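Local coordinates for protein enoyl-CoA hydratase subunit I (Geobacillus kaustophilus, PDB 2PBP) that probably adds water to the double bond of 2-enoyl-CoA thioesters, as enoyl-CoA hydratases of the crotonase family do, at residues A[60-65]-A[100-105]; A[109-114]-A[126-131]; A[117-122]-A[176-181]. All blocks are in the same frame, centred on the assembly; numbering follows the deposited sequence.

How the contacts relate
Following the chain from its N terminus, contact 1 closes first: 100-105 returns to 60-65 after 34 intervening residues, a little over half of them helical, and is complete before contact 2 opens. Contact 2 is a short closure, in which 126-131 packs against helix 109-115 after 11 residues. Contact 3 crosses it, since 117-122 lies between the two segments of contact 2 while 176-181 follows both. Strands 98-102 and 119-123 are neighbours in the six-stranded sheet, so contacts 1 and 3 share that sheet; contacts 1 and 2 both reach the smaller sheet. F128 of contact 2 touches V102, A122 and V177, tying all three together.

Contact 1. Residues A[60-65]-A[100-105]; sequences RAFAAG and AAVNGL
A100 meets F62 at the start of this contact, its CB lying 4.2 Å from CZ of the ring in an oblique approach. One residue on, the carbonyl of A101 passes the same ring, while its oxygen is hydrogen-bonded by the T56 hydroxyl. V102 supplies the packing: its CG2 stands over one face of the F62 ring, 4.2 Å from the centroid and 5° off the normal, a CH-pi contact, while CG1 lies 3.7 Å from F62 CB. The ring is brought over V102 by a first torsion that sets CG of F62 opposite its backbone N (chi1 172°). N103 turns its amide back to 60-65. Its ND2 donates to A61 O at 3.1 Å, but from above the carbonyl plane, with a C=O...donor angle of only 95°, so no lone pair is addressed; ND2 also has a weak bond to G59 O. OD1 lies at the edge of the F62 ring and accepts from G57 N, which fixes the amide from its other end. G104 has no side chain and its CA comes within 3.3 Å of R60 O, a nearly straight CA-H...O contact. L105 O then takes two donors, F62 N at 2.8 Å and A63 N at 2.9 Å, so one carbonyl grips the corner at F62 by two successive amides. CB of L105 packs on CB of A61. As in the crotonase fold, the chain passes here from one sheet to the next: strand 98-102 leaves the six-stranded sheet and strand 105-107 begins beside 61-63 in the smaller one. Helix 109-115 packs on F62 and V102, and helix 186-198 on A101 and N103.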
ATOM      1  N   ARG A  60     -31.540  -7.639  -4.857  1.00 17.88           N
ATOM      2  CA  ARG A  60     -30.626  -8.679  -4.403  1.00 19.60           C
ATOM      3  C   ARG A  60     -29.245  -8.655  -5.053  1.00 17.68           C
ATOM      4  O   ARG A  60     -28.329  -9.333  -4.588  1.00 18.67           O
ATOM      5  CB  ARG A  60     -31.257 -10.065  -4.596  1.00 24.40           C
ATOM      6  CG  ARG A  60     -31.083 -10.681  -5.979  1.00 32.37           C
ATOM      7  CD  ARG A  60     -31.421 -12.170  -5.928  1.00 39.07           C
ATOM      8  NE  ARG A  60     -30.989 -12.903  -7.118  1.00 44.89           N
ATOM      9  CZ  ARG A  60     -31.615 -12.880  -8.290  1.00 47.41           C
ATOM     10  NH1 ARG A  60     -32.715 -12.157  -8.444  1.00 47.91           N
ATOM     11  NH2 ARG A  60     -31.142 -13.587  -9.307  1.00 48.66           N
ATOM     12  N   ALA A  61     -29.084  -7.881  -6.120  1.00 14.49           N
ATOM     13  CA  ALA A  61     -27.790  -7.814  -6.790  1.00 11.71           C
ATOM     14  C   ALA A  61     -27.152  -6.437  -6.700  1.00  9.52           C
ATOM     15  O   ALA A  61     -27.844  -5.421  -6.605  1.00  8.60           O
ATOM     16  CB  ALA A  61     -27.940  -8.208  -8.252  1.00 13.16           C
ATOM     17  N   PHE A  62     -25.822  -6.414  -6.709  1.00  7.27           N
ATOM     18  CA  PHE A  62     -25.081  -5.162  -6.695  1.00  7.34           C
ATOM     19  C   PHE A  62     -25.167  -4.712  -8.147  1.00  7.36           C
ATOM     20  O   PHE A  62     -25.725  -3.658  -8.452  1.00  7.52           O
ATOM     21  CB  PHE A  62     -23.621  -5.409  -6.299  1.00  7.16           C
ATOM     22  CG  PHE A  62     -22.727  -4.199  -6.439  1.00  7.62           C
ATOM     23  CD1 PHE A  62     -22.877  -3.097  -5.601  1.00  6.62           C
ATOM     24  CD2 PHE A  62     -21.711  -4.180  -7.394  1.00  7.92           C
ATOM     25  CE1 PHE A  62     -22.025  -1.993  -5.709  1.00  9.34           C
ATOM     26  CE2 PHE A  62     -20.855  -3.084  -7.512  1.00  8.07           C
ATOM     27  CZ  PHE A  62     -21.012  -1.987  -6.665  1.00  8.09           C
ATOM     28  N   ALA A  63     -24.634  -5.540  -9.042  1.00  7.73           N
ATOM     29  CA  ALA A  63     -24.664  -5.248 -10.471  1.00  8.25           C
ATOM     30  C   ALA A  63     -24.183  -6.427 -11.307  1.00 10.04           C
ATOM     31  O   ALA A  63     -23.176  -7.056 -10.992  1.00  7.55           O
ATOM     32  CB  ALA A  63     -23.810  -4.021 -10.775  1.00  8.44           C
ATOM     33  N   ALA A  64     -24.924  -6.730 -12.367  1.00 12.93           N
ATOM     34  CA  ALA A  64     -24.551  -7.803 -13.278  1.00 14.48           C
ATOM     35  C   ALA A  64     -23.934  -7.110 -14.489  1.00 15.32           C
ATOM     36  O   ALA A  64     -23.919  -5.883 -14.562  1.00 16.14           O
ATOM     37  CB  ALA A  64     -25.781  -8.607 -13.693  1.00 14.54           C
ATOM     38  N   GLY A  65     -23.423  -7.885 -15.436  1.00 14.08           N
ATOM     39  CA  GLY A  65     -22.823  -7.279 -16.610  1.00 14.45           C
ATOM     40  C   GLY A  65     -23.862  -6.930 -17.655  1.00 15.00           C
ATOM     41  O   GLY A  65     -25.050  -7.207 -17.474  1.00 14.53           O
ATOM     42  N   ALA A 100     -17.614   0.832  -2.246  1.00  5.35           N
ATOM     43  CA  ALA A 100     -18.643   0.003  -2.843  1.00  4.65           C
ATOM     44  C   ALA A 100     -19.275  -0.828  -1.739  1.00  4.44           C
ATOM     45  O   ALA A 100     -18.577  -1.521  -1.008  1.00  7.49           O
ATOM     46  CB  ALA A 100     -18.044  -0.916  -3.910  1.00  5.55           C
ATOM     47  N   ALA A 101     -20.593  -0.725  -1.603  1.00  4.39           N
ATOM     48  CA  ALA A 101     -21.327  -1.518  -0.622  1.00  4.79           C
ATOM     49  C   ALA A 101     -21.970  -2.611  -1.468  1.00  5.35           C
ATOM     50  O   ALA A 101     -23.061  -2.431  -2.007  1.00  6.60           O
ATOM     51  CB  ALA A 101     -22.396  -0.675   0.064  1.00  5.72           C
ATOM     52  N   VAL A 102     -21.275  -3.735  -1.599  1.00  5.62           N
ATOM     53  CA  VAL A 102     -21.757  -4.837  -2.422  1.00  6.63           C
ATOM     54  C   VAL A 102     -22.788  -5.689  -1.689  1.00  6.63           C
ATOM     55  O   VAL A 102     -22.449  -6.542  -0.871  1.00  7.29           O
ATOM     56  CB  VAL A 102     -20.574  -5.698  -2.900  1.00  7.83           C
ATOM     57  CG1 VAL A 102     -21.049  -6.728  -3.922  1.00  4.02           C
ATOM     58  CG2 VAL A 102     -19.512  -4.796  -3.529  1.00  9.63           C
ATOM     59  N   ASN A 103     -24.053  -5.432  -2.010  1.00  8.21           N
ATOM     60  CA  ASN A 103     -25.205  -6.095  -1.405  1.00  8.27           C
ATOM     61  C   ASN A 103     -25.555  -7.460  -1.979  1.00 11.77           C
ATOM     62  O   ASN A 103     -26.453  -8.131  -1.469  1.00 13.92           O
ATOM     63  CB  ASN A 103     -26.428  -5.197  -1.542  1.00  8.19           C
ATOM     64  CG  ASN A 103     -26.691  -4.808  -2.982  1.00 10.29           C
ATOM     65  OD1 ASN A 103     -25.908  -4.069  -3.585  1.00  6.51           O
ATOM     66  ND2 ASN A 103     -27.785  -5.312  -3.547  1.00 10.81           N
ATOM     67  N   GLY A 104     -24.870  -7.867  -3.042  1.00 10.48           N
ATOM     68  CA  GLY A 104     -25.163  -9.154  -3.646  1.00 12.74           C
ATOM     69  C   GLY A 104     -24.257  -9.463  -4.819  1.00 11.20           C
ATOM     70  O   GLY A 104     -23.064  -9.172  -4.776  1.00 10.76           O
ATOM     71  N   LEU A 105     -24.823 -10.055  -5.866  1.00  9.39           N
ATOM     72  CA  LEU A 105     -24.052 -10.408  -7.050  1.00  9.78           C
ATOM     73  C   LEU A 105     -23.349  -9.211  -7.677  1.00  8.68           C
ATOM     74  O   LEU A 105     -23.955  -8.164  -7.900  1.00  8.12           O
ATOM     75  CB  LEU A 105     -24.956 -11.047  -8.107  1.00 14.04           C
ATOM     76  CG  LEU A 105     -25.707 -12.335  -7.771  1.00 17.41           C
ATOM     77  CD1 LEU A 105     -26.589 -12.718  -8.950  1.00 17.07           C
ATOM     78  CD2 LEU A 105     -24.722 -13.447  -7.452  1.00 18.83           C
TER

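Contact 2. Residues A[109-114]-A[126-131]; sequences GGFELA and AEFGFP
F111 and F130 bury the most surface here, followed by F128, and the three rings form an aromatic cluster between helix 109-115 and strand 127-129 with the residue that follows it. CB of F128 sits almost straight above the centre of one face of the F111 ring, 3.5 Å from its centroid, a close CH-pi contact. The rings themselves meet obliquely, with planes 46° apart. With F130 the geometry differs: the planes are within 20° of parallel but slid apart, so overlap is slight and CD2 of F111 lies over the rim of the F130 face, 3.3 Å from CE2. F111 reaches both partners because its first torsion (chi1 -166°) swings the ring off the helix toward the strand. E112 adds its CG at the edge of F130, 3.5 Å from CE1, while its OE2 is hydrogen-bonded by the backbone N of A141 and G143. A114 CB touches F128 at the ring edge. No hydrogen bond crosses between the segments. The axes of helix 109-114 and strand 127-129 approach to 7.6 Å, the helix running steeply across the strand: this is aromatic packing of a helix on the smaller sheet of the crotonase fold.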
ATOM      1  N   GLY A 109     -19.120  -6.806 -15.389  1.00  6.26           N
ATOM      2  CA  GLY A 109     -18.987  -5.376 -15.192  1.00  7.43           C
ATOM      3  C   GLY A 109     -19.242  -5.011 -13.739  1.00  5.97           C
ATOM      4  O   GLY A 109     -18.667  -4.056 -13.222  1.00  7.76           O
ATOM      5  N   GLY A 110     -20.107  -5.777 -13.078  1.00  6.27           N
ATOM      6  CA  GLY A 110     -20.412  -5.516 -11.682  1.00  7.38           C
ATOM      7  C   GLY A 110     -19.187  -5.647 -10.798  1.00  6.01           C
ATOM      8  O   GLY A 110     -18.968  -4.838  -9.892  1.00  5.00           O
ATOM      9  N   PHE A 111     -18.384  -6.677 -11.056  1.00  4.45           N
ATOM     10  CA  PHE A 111     -17.159  -6.902 -10.296  1.00  4.75           C
ATOM     11  C   PHE A 111     -16.201  -5.756 -10.635  1.00  3.57           C
ATOM     12  O   PHE A 111     -15.533  -5.209  -9.759  1.00  4.97           O
ATOM     13  CB  PHE A 111     -16.549  -8.255 -10.692  1.00  3.75           C
ATOM     14  CG  PHE A 111     -15.478  -8.768  -9.749  1.00  4.14           C
ATOM     15  CD1 PHE A 111     -15.053  -8.026  -8.650  1.00  5.39           C
ATOM     16  CD2 PHE A 111     -14.887 -10.009  -9.982  1.00  5.86           C
ATOM     17  CE1 PHE A 111     -14.055  -8.509  -7.801  1.00  5.97           C
ATOM     18  CE2 PHE A 111     -13.888 -10.502  -9.142  1.00  6.18           C
ATOM     19  CZ  PHE A 111     -13.469  -9.749  -8.047  1.00  6.11           C
ATOM     20  N   GLU A 112     -16.147  -5.387 -11.912  1.00  4.61           N
ATOM     21  CA  GLU A 112     -15.268  -4.304 -12.343  1.00  5.39           C
ATOM     22  C   GLU A 112     -15.660  -2.965 -11.718  1.00  5.42           C
ATOM     23  O   GLU A 112     -14.798  -2.129 -11.448  1.00  5.10           O
ATOM     24  CB  GLU A 112     -15.251  -4.226 -13.876  1.00  6.66           C
ATOM     25  CG  GLU A 112     -14.521  -5.425 -14.487  1.00  6.78           C
ATOM     26  CD  GLU A 112     -14.725  -5.579 -15.982  1.00  9.21           C
ATOM     27  OE1 GLU A 112     -15.895  -5.597 -16.425  1.00 10.80           O
ATOM     28  OE2 GLU A 112     -13.716  -5.698 -16.709  1.00  7.29           O
ATOM     29  N   LEU A 113     -16.953  -2.765 -11.472  1.00  4.78           N
ATOM     30  CA  LEU A 113     -17.408  -1.526 -10.845  1.00  5.34           C
ATOM     31  C   LEU A 113     -16.927  -1.493  -9.391  1.00  5.83           C
ATOM     32  O   LEU A 113     -16.422  -0.474  -8.917  1.00  5.67           O
ATOM     33  CB  LEU A 113     -18.937  -1.427 -10.894  1.00  5.83           C
ATOM     34  CG  LEU A 113     -19.561  -0.183 -10.250  1.00  6.82           C
ATOM     35  CD1 LEU A 113     -19.060   1.084 -10.949  1.00  6.98           C
ATOM     36  CD2 LEU A 113     -21.081  -0.273 -10.339  1.00  7.47           C
ATOM     37  N   ALA A 114     -17.075  -2.610  -8.684  1.00  4.59           N
ATOM     38  CA  ALA A 114     -16.632  -2.665  -7.294  1.00  6.89           C
ATOM     39  C   ALA A 114     -15.119  -2.451  -7.210  1.00  6.54           C
ATOM     40  O   ALA A 114     -14.634  -1.726  -6.341  1.00  5.90           O
ATOM     41  CB  ALA A 114     -17.007  -4.007  -6.667  1.00  5.58           C
ATOM     42  N   ALA A 126     -23.029 -11.368  -1.032  1.00 19.27           N
ATOM     43  CA  ALA A 126     -22.189 -11.019  -2.173  1.00 14.91           C
ATOM     44  C   ALA A 126     -21.328 -12.129  -2.760  1.00 13.65           C
ATOM     45  O   ALA A 126     -20.781 -12.970  -2.047  1.00 14.98           O
ATOM     46  CB  ALA A 126     -21.305  -9.825  -1.809  1.00 13.71           C
ATOM     47  N   GLU A 127     -21.213 -12.101  -4.082  1.00 12.44           N
ATOM     48  CA  GLU A 127     -20.398 -13.045  -4.835  1.00 11.32           C
ATOM     49  C   GLU A 127     -19.772 -12.222  -5.950  1.00  8.56           C
ATOM     50  O   GLU A 127     -20.419 -11.345  -6.509  1.00  9.44           O
ATOM     51  CB  GLU A 127     -21.251 -14.167  -5.431  1.00 12.90           C
ATOM     52  CG  GLU A 127     -21.612 -15.264  -4.441  1.00 16.83           C
ATOM     53  CD  GLU A 127     -22.148 -16.507  -5.131  1.00 18.10           C
ATOM     54  OE1 GLU A 127     -23.252 -16.440  -5.708  1.00 16.67           O
ATOM     55  OE2 GLU A 127     -21.459 -17.551  -5.098  1.00 19.53           O
ATOM     56  N   PHE A 128     -18.513 -12.503  -6.259  1.00  8.21           N
ATOM     57  CA  PHE A 128     -17.792 -11.769  -7.293  1.00  6.69           C
ATOM     58  C   PHE A 128     -17.285 -12.744  -8.343  1.00  8.21           C
ATOM     59  O   PHE A 128     -16.832 -13.837  -8.012  1.00 10.42           O
ATOM     60  CB  PHE A 128     -16.598 -11.038  -6.676  1.00  6.36           C
ATOM     61  CG  PHE A 128     -16.964 -10.125  -5.541  1.00  7.52           C
ATOM     62  CD1 PHE A 128     -17.243  -8.781  -5.774  1.00  9.56           C
ATOM     63  CD2 PHE A 128     -17.028 -10.608  -4.234  1.00  9.23           C
ATOM     64  CE1 PHE A 128     -17.577  -7.929  -4.725  1.00  7.67           C
ATOM     65  CE2 PHE A 128     -17.362  -9.765  -3.176  1.00  9.76           C
ATOM     66  CZ  PHE A 128     -17.637  -8.421  -3.422  1.00  8.40           C
ATOM     67  N   GLY A 129     -17.354 -12.353  -9.608  1.00  6.45           N
ATOM     68  CA  GLY A 129     -16.872 -13.244 -10.647  1.00  9.24           C
ATOM     69  C   GLY A 129     -16.878 -12.634 -12.032  1.00  7.93           C
ATOM     70  O   GLY A 129     -17.466 -11.574 -12.251  1.00 10.55           O
ATOM     71  N   PHE A 130     -16.222 -13.320 -12.963  1.00  7.26           N
ATOM     72  CA  PHE A 130     -16.129 -12.888 -14.353  1.00  6.21           C
ATOM     73  C   PHE A 130     -16.597 -14.024 -15.254  1.00  6.41           C
ATOM     74  O   PHE A 130     -15.792 -14.792 -15.777  1.00  9.78           O
ATOM     75  CB  PHE A 130     -14.686 -12.521 -14.697  1.00  8.60           C
ATOM     76  CG  PHE A 130     -14.214 -11.258 -14.044  1.00  7.71           C
ATOM     77  CD1 PHE A 130     -14.813 -10.040 -14.353  1.00  8.40           C
ATOM     78  CD2 PHE A 130     -13.181 -11.283 -13.115  1.00  7.88           C
ATOM     79  CE1 PHE A 130     -14.385  -8.861 -13.745  1.00  7.93           C
ATOM     80  CE2 PHE A 130     -12.745 -10.111 -12.502  1.00  8.26           C
ATOM     81  CZ  PHE A 130     -13.350  -8.897 -12.818  1.00  7.34           C
ATOM     82  N   PRO A 131     -17.917 -14.145 -15.442  1.00  8.49           N
ATOM     83  CA  PRO A 131     -18.486 -15.200 -16.280  1.00  9.06           C
ATOM     84  C   PRO A 131     -18.351 -14.940 -17.778  1.00  9.99           C
ATOM     85  O   PRO A 131     -18.763 -15.772 -18.587  1.00 10.67           O
ATOM     86  CB  PRO A 131     -19.940 -15.246 -15.822  1.00 11.66           C
ATOM     87  CG  PRO A 131     -20.230 -13.803 -15.551  1.00 11.73           C
ATOM     88  CD  PRO A 131     -18.984 -13.352 -14.800  1.00  9.65           C
TER

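Contact 3. Residues A[117-122]-A[176-181]; sequences CDLIVA and IVNRVV
L119 lays its CD2 across the side chain of N178, 3.8 Å from CG of N178. I120 follows with both its backbone and its side chain. Its carbonyl oxygen accepts from N178 N at 2.9 Å. CG2 of I120 packs on CG2 of V177 at 3.9 Å, the two side chains roughly perpendicular, while CD1 comes to 3.4 Å from I176 O, a buried carbonyl for which the model offers no polar partner. V121 pairs with R179 in a parallel bridge, both on one face of the sheet, and the two side chains run side by side in the same direction. CG1 of V121 lies 3.8 Å from CG of R179, whose NH1 continues to a salt bridge with E189. A122 closes the register: its N donates to R179 O at 2.9 Å and its O accepts from V181 N at 2.9 Å, the alternating bonds expected of parallel strands. V180, bridged with A122, belongs to the opposite face, where A122 CB also packs on V177 CG1. Strand axes inclined by 24° agree with an ordinary sheet twist. This is parallel strand pairing at the edge of the larger sheet of the crotonase fold: within its six strands, 119-123 lies between 98-102 and 179-181, 179-181 being one of the two outermost strands within this chain. Helix 186-198 covers L119 and V121, helix 168-173 packs against V177 and V180, and helix 143-151 against I176; the second subunit adds its K154 beside L119 and I120 and its R155 beside N178.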
ATOM      1  N   CYS A 117     -13.747   1.044  -7.126  1.00  5.49           N
ATOM      2  CA  CYS A 117     -13.872   1.816  -5.897  1.00  6.44           C
ATOM      3  C   CYS A 117     -12.600   1.650  -5.069  1.00  5.76           C
ATOM      4  O   CYS A 117     -11.795   0.762  -5.340  1.00  6.26           O
ATOM      5  CB  CYS A 117     -15.097   1.357  -5.104  1.00  2.85           C
ATOM      6  SG  CYS A 117     -16.659   1.734  -5.957  1.00  6.80           S
ATOM      7  N   ASP A 118     -12.420   2.505  -4.066  1.00  4.19           N
ATOM      8  CA  ASP A 118     -11.222   2.453  -3.225  1.00  5.16           C
ATOM      9  C   ASP A 118     -11.274   1.415  -2.115  1.00  6.83           C
ATOM     10  O   ASP A 118     -10.245   0.847  -1.737  1.00  7.17           O
ATOM     11  CB  ASP A 118     -10.967   3.828  -2.615  1.00  6.04           C
ATOM     12  CG  ASP A 118     -10.905   4.913  -3.661  1.00  5.87           C
ATOM     13  OD1 ASP A 118     -10.102   4.768  -4.608  1.00  6.33           O
ATOM     14  OD2 ASP A 118     -11.659   5.904  -3.542  1.00  8.04           O
ATOM     15  N   LEU A 119     -12.467   1.199  -1.578  1.00  5.32           N
ATOM     16  CA  LEU A 119     -12.680   0.226  -0.514  1.00  5.62           C
ATOM     17  C   LEU A 119     -13.958  -0.512  -0.846  1.00  6.09           C
ATOM     18  O   LEU A 119     -14.861   0.049  -1.474  1.00  4.87           O
ATOM     19  CB  LEU A 119     -12.861   0.915   0.842  1.00  3.78           C
ATOM     20  CG  LEU A 119     -11.762   1.829   1.384  1.00  4.98           C
ATOM     21  CD1 LEU A 119     -12.234   2.467   2.679  1.00  6.12           C
ATOM     22  CD2 LEU A 119     -10.488   1.033   1.610  1.00  6.07           C
ATOM     23  N   ILE A 120     -14.044  -1.766  -0.416  1.00  5.11           N
ATOM     24  CA  ILE A 120     -15.240  -2.556  -0.668  1.00  6.36           C
ATOM     25  C   ILE A 120     -15.754  -3.180   0.630  1.00  7.21           C
ATOM     26  O   ILE A 120     -15.025  -3.898   1.308  1.00  8.05           O
ATOM     27  CB  ILE A 120     -14.970  -3.700  -1.672  1.00  4.99           C
ATOM     28  CG1 ILE A 120     -14.461  -3.140  -3.003  1.00  5.10           C
ATOM     29  CG2 ILE A 120     -16.243  -4.512  -1.884  1.00  7.95           C
ATOM     30  CD1 ILE A 120     -13.831  -4.172  -3.937  1.00 13.93           C
ATOM     31  N   VAL A 121     -17.001  -2.881   0.978  1.00  5.48           N
ATOM     32  CA  VAL A 121     -17.631  -3.460   2.161  1.00  6.74           C
ATOM     33  C   VAL A 121     -18.658  -4.393   1.545  1.00  9.00           C
ATOM     34  O   VAL A 121     -19.502  -3.954   0.762  1.00  8.60           O
ATOM     35  CB  VAL A 121     -18.352  -2.405   3.014  1.00  7.24           C
ATOM     36  CG1 VAL A 121     -19.061  -3.082   4.182  1.00  7.99           C
ATOM     37  CG2 VAL A 121     -17.351  -1.376   3.521  1.00  5.54           C
ATOM     38  N   ALA A 122     -18.589  -5.676   1.886  1.00  8.75           N
ATOM     39  CA  ALA A 122     -19.503  -6.638   1.291  1.00  7.41           C
ATOM     40  C   ALA A 122     -20.429  -7.351   2.253  1.00 10.69           C
ATOM     41  O   ALA A 122     -20.107  -7.567   3.420  1.00  7.98           O
ATOM     42  CB  ALA A 122     -18.707  -7.673   0.492  1.00 10.10           C
ATOM     43  N   ILE A 176      -9.209  -8.229  -1.456  1.00 11.06           N
ATOM     44  CA  ILE A 176     -10.037  -7.516  -2.421  1.00  8.19           C
ATOM     45  C   ILE A 176     -11.133  -6.765  -1.663  1.00  9.12           C
ATOM     46  O   ILE A 176     -11.424  -5.604  -1.960  1.00  9.28           O
ATOM     47  CB  ILE A 176     -10.691  -8.492  -3.417  1.00  6.62           C
ATOM     48  CG1 ILE A 176      -9.602  -9.236  -4.198  1.00  6.29           C
ATOM     49  CG2 ILE A 176     -11.616  -7.729  -4.359  1.00  5.73           C
ATOM     50  CD1 ILE A 176     -10.088 -10.461  -4.969  1.00 13.93           C
ATOM     51  N   VAL A 177     -11.734  -7.444  -0.690  1.00  7.67           N
ATOM     52  CA  VAL A 177     -12.792  -6.866   0.135  1.00 10.67           C
ATOM     53  C   VAL A 177     -12.220  -6.483   1.500  1.00 12.79           C
ATOM     54  O   VAL A 177     -11.449  -7.238   2.096  1.00 14.42           O
ATOM     55  CB  VAL A 177     -13.962  -7.863   0.323  1.00 11.09           C
ATOM     56  CG1 VAL A 177     -14.874  -7.408   1.460  1.00 13.92           C
ATOM     57  CG2 VAL A 177     -14.767  -7.961  -0.974  1.00 11.28           C
ATOM     58  N   ASN A 178     -12.599  -5.307   1.989  1.00 11.59           N
ATOM     59  CA  ASN A 178     -12.096  -4.818   3.269  1.00 12.98           C
ATOM     60  C   ASN A 178     -12.778  -5.448   4.483  1.00 14.33           C
ATOM     61  O   ASN A 178     -12.133  -5.699   5.505  1.00 14.33           O
ATOM     62  CB  ASN A 178     -12.215  -3.294   3.314  1.00 13.20           C
ATOM     63  CG  ASN A 178     -11.258  -2.609   2.339  1.00 15.42           C
ATOM     64  OD1 ASN A 178     -10.070  -2.448   2.623  1.00 16.29           O
ATOM     65  ND2 ASN A 178     -11.773  -2.220   1.181  1.00 14.22           N
ATOM     66  N   ARG A 179     -14.079  -5.698   4.377  1.00 13.09           N
ATOM     67  CA  ARG A 179     -14.817  -6.320   5.469  1.00 17.91           C
ATOM     68  C   ARG A 179     -16.130  -6.908   4.978  1.00 17.05           C
ATOM     69  O   ARG A 179     -16.693  -6.461   3.974  1.00 15.07           O
ATOM     70  CB  ARG A 179     -15.094  -5.311   6.588  1.00 26.12           C
ATOM     71  CG  ARG A 179     -16.145  -4.271   6.255  1.00 34.04           C
ATOM     72  CD  ARG A 179     -16.467  -3.409   7.468  1.00 43.02           C
ATOM     73  NE  ARG A 179     -16.849  -4.211   8.628  1.00 50.84           N
ATOM     74  CZ  ARG A 179     -17.379  -3.712   9.741  1.00 54.55           C
ATOM     75  NH1 ARG A 179     -17.594  -2.407   9.848  1.00 56.00           N
ATOM     76  NH2 ARG A 179     -17.691  -4.516  10.749  1.00 55.89           N
ATOM     77  N   VAL A 180     -16.613  -7.915   5.698  1.00 14.55           N
ATOM     78  CA  VAL A 180     -17.854  -8.590   5.353  1.00 14.66           C
ATOM     79  C   VAL A 180     -18.823  -8.513   6.527  1.00 16.90           C
ATOM     80  O   VAL A 180     -18.437  -8.729   7.677  1.00 16.20           O
ATOM     81  CB  VAL A 180     -17.594 -10.076   5.019  1.00 15.76           C
ATOM     82  CG1 VAL A 180     -18.890 -10.764   4.631  1.00 14.17           C
ATOM     83  CG2 VAL A 180     -16.566 -10.181   3.899  1.00 17.22           C
ATOM     84  N   VAL A 181     -20.076  -8.194   6.235  1.00 14.18           N
ATOM     85  CA  VAL A 181     -21.099  -8.106   7.269  1.00 14.55           C
ATOM     86  C   VAL A 181     -22.400  -8.712   6.766  1.00 14.62           C
ATOM     87  O   VAL A 181     -22.598  -8.871   5.562  1.00 14.60           O
ATOM     88  CB  VAL A 181     -21.359  -6.644   7.688  1.00 15.59           C
ATOM     89  CG1 VAL A 181     -20.123  -6.073   8.373  1.00 14.47           C
ATOM     90  CG2 VAL A 181     -21.728  -5.812   6.470  1.00 15.33           C
TER